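Local coordinates for protein alpha,alpha-trehalose-phosphate synthase (UDP-forming) (Burkholderia multivorans, PDB 5UOF) that belongs to glycosyltransferase family 20 and has the GT-B fold, with two Rossmann-like domains facing each other across a cleft, at residues Thr25-Gly30 with Pro239-Gln244; Gly160-Ile165 with Ser451-Thr456. All coordinates share one frame; numbering follows the deposited sequence.

Interaction 1. Residues Thr25-Gly30 with Pro239-Gln244; sequences TRPSAG and PDAIAQ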
loop_
_atom_site.group_PDB
_atom_site.type_symbol
_atom_site.label_atom_id
_atom_site.label_comp_id
_atom_site.label_asym_id
_atom_site.label_seq_id
_atom_site.Cartn_x
_atom_site.Cartn_y
_atom_site.Cartn_z
ATOM N N THR A 25 -35.360 -3.916 11.146
ATOM C CA THR A 25 -34.765 -5.179 10.723
ATOM C C THR A 25 -35.587 -5.857 9.629
ATOM O O THR A 25 -35.408 -7.056 9.378
ATOM C CB THR A 25 -34.599 -6.139 11.906
ATOM O OG1 THR A 25 -35.887 -6.456 12.442
ATOM C CG2 THR A 25 -33.723 -5.518 12.985
ATOM N N ARG A 26 -36.498 -5.126 8.988
ATOM C CA ARG A 26 -37.139 -5.638 7.791
ATOM C C ARG A 26 -36.079 -5.917 6.726
ATOM O O ARG A 26 -35.003 -5.311 6.741
ATOM C CB ARG A 26 -38.174 -4.641 7.278
ATOM C CG ARG A 26 -39.423 -4.588 8.136
ATOM C CD ARG A 26 -40.384 -3.517 7.668
ATOM N NE ARG A 26 -39.875 -2.176 7.934
ATOM C CZ ARG A 26 -40.608 -1.071 7.837
ATOM N NH1 ARG A 26 -41.887 -1.145 7.484
ATOM N NH2 ARG A 26 -40.062 0.109 8.097
ATOM N N PRO A 27 -36.348 -6.843 5.800
ATOM C CA PRO A 27 -35.304 -7.233 4.833
ATOM C C PRO A 27 -34.796 -6.087 3.965
ATOM O O PRO A 27 -33.644 -6.135 3.510
ATOM C CB PRO A 27 -35.995 -8.320 3.992
ATOM C CG PRO A 27 -37.457 -8.132 4.234
ATOM C CD PRO A 27 -37.566 -7.655 5.643
ATOM N N SER A 28 -35.610 -5.056 3.718
ATOM C CA SER A 28 -35.141 -3.921 2.926
ATOM C C SER A 28 -34.171 -3.036 3.699
ATOM O O SER A 28 -33.403 -2.293 3.079
ATOM C CB SER A 28 -36.325 -3.080 2.441
ATOM O OG SER A 28 -37.169 -2.703 3.516
ATOM N N ALA A 29 -34.176 -3.119 5.029
ATOM C CA ALA A 29 -33.411 -2.207 5.864
ATOM C C ALA A 29 -31.908 -2.424 5.693
ATOM O O ALA A 29 -31.447 -3.368 5.041
ATOM C CB ALA A 29 -33.803 -2.375 7.331
ATOM N N GLY A 30 -31.133 -1.517 6.297
ATOM C CA GLY A 30 -29.693 -1.621 6.325
ATOM C C GLY A 30 -29.194 -1.635 7.761
ATOM O O GLY A 30 -29.946 -1.396 8.711
ATOM N N PRO A 239 -32.069 -8.492 -2.274
ATOM C CA PRO A 239 -32.334 -7.685 -3.473
ATOM C C PRO A 239 -33.806 -7.560 -3.811
ATOM O O PRO A 239 -34.226 -6.491 -4.270
ATOM C CB PRO A 239 -31.545 -8.417 -4.575
ATOM C CG PRO A 239 -31.347 -9.802 -4.055
ATOM C CD PRO A 239 -31.261 -9.686 -2.563
ATOM N N ASP A 240 -34.607 -8.611 -3.590
ATOM C CA ASP A 240 -36.033 -8.506 -3.887
ATOM C C ASP A 240 -36.715 -7.514 -2.949
ATOM O O ASP A 240 -37.606 -6.765 -3.367
ATOM C CB ASP A 240 -36.693 -9.884 -3.805
ATOM C CG ASP A 240 -36.116 -10.878 -4.816
ATOM O OD1 ASP A 240 -35.471 -10.448 -5.797
ATOM O OD2 ASP A 240 -36.322 -12.098 -4.631
ATOM N N ALA A 241 -36.282 -7.469 -1.687
ATOM C CA ALA A 241 -36.847 -6.514 -0.739
ATOM C C ALA A 241 -36.488 -5.081 -1.110
ATOM O O ALA A 241 -37.322 -4.177 -0.982
ATOM C CB ALA A 241 -36.371 -6.838 0.678
ATOM N N ILE A 242 -35.250 -4.854 -1.569
ATOM C CA ILE A 242 -34.852 -3.522 -2.009
ATOM C C ILE A 242 -35.679 -3.085 -3.210
ATOM O O ILE A 242 -36.155 -1.944 -3.273
ATOM C CB ILE A 242 -33.339 -3.503 -2.302
ATOM C CG1 ILE A 242 -32.570 -3.596 -0.975
ATOM C CG2 ILE A 242 -32.951 -2.259 -3.089
ATOM C CD1 ILE A 242 -31.085 -3.870 -1.119
ATOM N N ALA A 243 -35.870 -3.980 -4.182
ATOM C CA ALA A 243 -36.619 -3.602 -5.377
ATOM C C ALA A 243 -38.051 -3.228 -5.023
ATOM O O ALA A 243 -38.596 -2.245 -5.542
ATOM C CB ALA A 243 -36.600 -4.740 -6.396
ATOM N N GLN A 244 -38.671 -4.001 -4.134
ATOM C CA GLN A 244 -40.036 -3.704 -3.709
ATOM C C GLN A 244 -40.105 -2.357 -3.002
ATOM O O GLN A 244 -41.031 -1.566 -3.234
ATOM C CB GLN A 244 -40.552 -4.818 -2.793
ATOM C CG GLN A 244 -41.930 -4.558 -2.210
ATOM C CD GLN A 244 -42.347 -5.597 -1.168
ATOM O OE1 GLN A 244 -41.551 -5.999 -0.319
ATOM N NE2 GLN A 244 -43.599 -6.031 -1.234
#
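Backbone torsions of Ser28 (phi -74°, psi -20°), with Pro27 in a similar helical conformation, make these the two central residues of a type I turn, and it is the bend of this turn that meets the methyl of Ala241. Within the loop, Ala29 N donates to Arg26 O over 2.9 Å and closes the turn. Ala241 CB points from the helix toward the bend and is met twice: Pro27 CB touches it at 3.6 Å, and Ser28 N lies equally near. Beside it the methylene of Ser28 comes over the helix backbone, its CB 3.7 Å from Ala241 O. The hydroxyl takes no part in this approach, because chi1 of 53° sets OG between the backbone N and carbonyl carbon of Ser28, on the side of CB away from the helix. Ile242 adds a looser touch, CG1 to Ser28 O at 4.3 Å. No hydrogen bond crosses between the segments. Ser28 O is instead hydrogen-bonded by Arg352 NE, from a helix that Ile242 also packs on. The contact thus sets the loop between strand 12-16 and helix 32-43, in the N-terminal domain, against helix 239-248, where Ile242 also packs on helices 352-361 and 376-384, and Pro239 reaches helix 431-447; Asp240 adds a salt bridge to Arg446 of the last.

Interaction 2. Residues Gly160-Ile165 with Ser451-Thr456; sequences GFFLHI and SVWRDT. With EDO (1,2-ethanediol), chain Q.
Trp453 meets Phe162 in an edge-to-face aromatic pair, by which helix 450-472, at the C-terminal end of the GT-B fold, packs against the end of a parallel strand in the core of the N-terminal sheet. The indole presents its edge: NE1 stands 3.3 Å above the Phe162 plane, over the ring centre, and CZ is the nearest ring atom to it at 3.5 Å. The planes are turned by 78°, nearly perpendicular, and the Phe162 ring centroid lies 4.5 Å from that of the Trp453 five-membered ring. Both side chains reach out in the same way, with CG anti to the backbone N (chi1 -173° for Phe162, 176° for Trp453), and this spans a gap in which the nearest CA atoms, those of Phe162 and Trp453, are 10.1 Å apart. Around this tight pair Trp137, Leu32, Val36 and Ile235 close in, so both rings are buried. Arg454, also buried, leaves the helix in a different direction from Trp453 and is held against helix 32-43, its guanidinium hydrogen-bonded to Gly35 O and Tyr238 OH.

Elsewhere the contact slackens. His164, past the strand, is partly exposed and approaches obliquely, its CE1 4.2 Å from Trp453 CZ2; its NE2 is hydrogen-bonded to His139 ND1, so its polar end is engaged within its own domain rather than by the helix. On the solvent side, the exposed Asp455 binds an ethanediol, probably from the crystallisation liquor: its O1 donates to Asp455 OD1 over 2.7 Å, well away from the aromatic pair. One turn on from Val452, Thr456 N donates to Val452 O; in one of two modelled conformers, hence less surely, Thr456 OG1 does too, from the opposite face of the carbonyl plane.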
loop_
_atom_site.group_PDB
_atom_site.type_symbol
_atom_site.label_atom_id
_atom_site.label_comp_id
_atom_site.label_asym_id
_atom_site.label_seq_id
_atom_site.Cartn_x
_atom_site.Cartn_y
_atom_site.Cartn_z
ATOM N N GLY A 160 -15.937 -15.976 17.088
ATOM C CA GLY A 160 -15.664 -15.645 15.704
ATOM C C GLY A 160 -15.477 -14.151 15.527
ATOM O O GLY A 160 -16.038 -13.344 16.270
ATOM N N PHE A 161 -14.688 -13.789 14.518
ATOM C CA PHE A 161 -14.448 -12.399 14.162
ATOM C C PHE A 161 -14.849 -12.220 12.712
ATOM O O PHE A 161 -14.581 -13.094 11.885
ATOM C CB PHE A 161 -12.952 -12.026 14.339
ATOM C CG PHE A 161 -12.634 -10.576 14.045
ATOM C CD1 PHE A 161 -13.096 -9.561 14.880
ATOM C CD2 PHE A 161 -11.833 -10.230 12.958
ATOM C CE1 PHE A 161 -12.792 -8.228 14.619
ATOM C CE2 PHE A 161 -11.526 -8.894 12.694
ATOM C CZ PHE A 161 -12.004 -7.898 13.519
ATOM N N PHE A 162 -15.508 -11.105 12.400
ATOM C CA PHE A 162 -15.715 -10.728 11.005
ATOM C C PHE A 162 -15.195 -9.318 10.785
ATOM O O PHE A 162 -15.633 -8.373 11.451
ATOM C CB PHE A 162 -17.181 -10.821 10.570
ATOM C CG PHE A 162 -17.346 -10.589 9.089
ATOM C CD1 PHE A 162 -17.046 -11.605 8.201
ATOM C CD2 PHE A 162 -17.701 -9.338 8.584
ATOM C CE1 PHE A 162 -17.130 -11.395 6.829
ATOM C CE2 PHE A 162 -17.811 -9.132 7.215
ATOM C CZ PHE A 162 -17.521 -10.161 6.336
ATOM N N LEU A 163 -14.261 -9.182 9.847
ATOM C CA LEU A 163 -13.704 -7.893 9.464
ATOM C C LEU A 163 -14.518 -7.320 8.309
ATOM O O LEU A 163 -14.594 -7.928 7.237
ATOM C CB LEU A 163 -12.242 -8.053 9.056
ATOM C CG LEU A 163 -11.492 -6.742 8.824
ATOM C CD1 LEU A 163 -11.313 -5.998 10.173
ATOM C CD2 LEU A 163 -10.140 -7.048 8.173
ATOM N N HIS A 164 -15.127 -6.153 8.522
ATOM C CA HIS A 164 -15.956 -5.551 7.484
ATOM C C HIS A 164 -15.157 -4.728 6.479
ATOM O O HIS A 164 -15.647 -4.477 5.373
ATOM C CB HIS A 164 -17.035 -4.674 8.113
ATOM C CG HIS A 164 -18.029 -5.438 8.928
ATOM N ND1 HIS A 164 -19.359 -5.531 8.574
ATOM C CD2 HIS A 164 -17.888 -6.158 10.064
ATOM C CE1 HIS A 164 -19.994 -6.274 9.463
ATOM N NE2 HIS A 164 -19.128 -6.657 10.385
ATOM N N ILE A 165 -13.943 -4.317 6.832
ATOM C CA ILE A 165 -13.086 -3.509 5.964
ATOM C C ILE A 165 -12.061 -4.436 5.314
ATOM O O ILE A 165 -12.009 -5.626 5.659
ATOM C CB ILE A 165 -12.429 -2.373 6.769
ATOM C CG1 ILE A 165 -11.503 -2.935 7.848
ATOM C CG2 ILE A 165 -13.505 -1.494 7.406
ATOM C CD1 ILE A 165 -10.628 -1.869 8.471
ATOM N N SER A 451 -28.706 -13.456 4.032
ATOM C CA SER A 451 -28.835 -14.630 4.885
ATOM C C SER A 451 -27.664 -15.591 4.720
ATOM O O SER A 451 -27.382 -16.367 5.640
ATOM C CB SER A 451 -30.153 -15.360 4.602
ATOM O OG SER A 451 -30.064 -16.129 3.418
ATOM N N VAL A 452 -26.965 -15.553 3.580
ATOM C CA VAL A 452 -25.819 -16.438 3.393
ATOM C C VAL A 452 -24.697 -16.064 4.359
ATOM O O VAL A 452 -24.117 -16.931 5.016
ATOM C CB VAL A 452 -25.352 -16.416 1.926
ATOM C CG1 VAL A 452 -24.123 -17.313 1.736
ATOM C CG2 VAL A 452 -26.506 -16.866 1.014
ATOM N N TRP A 453 -24.392 -14.770 4.471
ATOM C CA TRP A 453 -23.408 -14.306 5.451
ATOM C C TRP A 453 -23.764 -14.780 6.850
ATOM O O TRP A 453 -22.955 -15.408 7.544
ATOM C CB TRP A 453 -23.337 -12.778 5.403
ATOM C CG TRP A 453 -22.455 -12.103 6.411
ATOM C CD1 TRP A 453 -21.090 -12.019 6.389
ATOM C CD2 TRP A 453 -22.885 -11.341 7.548
ATOM N NE1 TRP A 453 -20.644 -11.282 7.465
ATOM C CE2 TRP A 453 -21.726 -10.833 8.174
ATOM C CE3 TRP A 453 -24.137 -11.035 8.094
ATOM C CZ2 TRP A 453 -21.782 -10.052 9.322
ATOM C CZ3 TRP A 453 -24.190 -10.253 9.228
ATOM C CH2 TRP A 453 -23.020 -9.775 9.837
ATOM N N ARG A 454 -24.989 -14.489 7.274
ATOM C CA ARG A 454 -25.416 -14.843 8.616
ATOM C C ARG A 454 -25.366 -16.351 8.833
ATOM O O ARG A 454 -24.777 -16.839 9.809
ATOM C CB ARG A 454 -26.826 -14.304 8.844
ATOM C CG ARG A 454 -27.503 -14.905 10.040
ATOM C CD ARG A 454 -28.843 -14.237 10.304
ATOM N NE ARG A 454 -29.858 -14.575 9.316
ATOM C CZ ARG A 454 -30.335 -13.726 8.412
ATOM N NH1 ARG A 454 -29.888 -12.476 8.354
ATOM N NH2 ARG A 454 -31.263 -14.132 7.562
ATOM N N ASP A 455 -25.979 -17.109 7.923
ATOM C CA ASP A 455 -26.158 -18.542 8.138
ATOM C C ASP A 455 -24.837 -19.295 8.072
ATOM O O ASP A 455 -24.606 -20.211 8.872
ATOM C CB ASP A 455 -27.134 -19.111 7.112
ATOM C CG ASP A 455 -28.567 -18.696 7.377
ATOM O OD1 ASP A 455 -28.885 -18.314 8.527
ATOM O OD2 ASP A 455 -29.373 -18.755 6.430
ATOM N N THR A 456 -23.956 -18.940 7.125
ATOM C CA THR A 456 -22.701 -19.677 6.995
ATOM C C THR A 456 -21.748 -19.348 8.138
ATOM O O THR A 456 -21.037 -20.228 8.633
ATOM C CB THR A 456 -22.053 -19.389 5.639
ATOM O OG1 THR A 456 -21.829 -17.987 5.504
ATOM C CG2 THR A 456 -22.973 -19.848 4.509
HETATM C C1 EDO Q . -29.024 -19.508 11.978
HETATM O O1 EDO Q . -28.494 -19.903 10.707
HETATM C C2 EDO Q . -29.222 -17.999 12.014
HETATM O O2 EDO Q . -30.518 -17.630 11.516
#

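How the interactions relate
From the N terminus the segments come in the order 25-30, 160-165, 239-244 and 451-456, so the two contacts cross rather than nest. Interaction 1 closes a loop of 208 residues and interaction 2 one of 285; the second opens inside the first and ends far beyond it. Interaction 1 joins the loop ahead of helix 32-43 to helix 239-248 among the C-terminal helices, whereas interaction 2 brings the last helix back to the N-terminal sheet. Their centres lie 18 Å apart and they do not touch. Tyr238 links their surroundings, packing with Pro27 and hydrogen-bonding Arg454, while helix 32-43, following the first loop, also packs on Trp453.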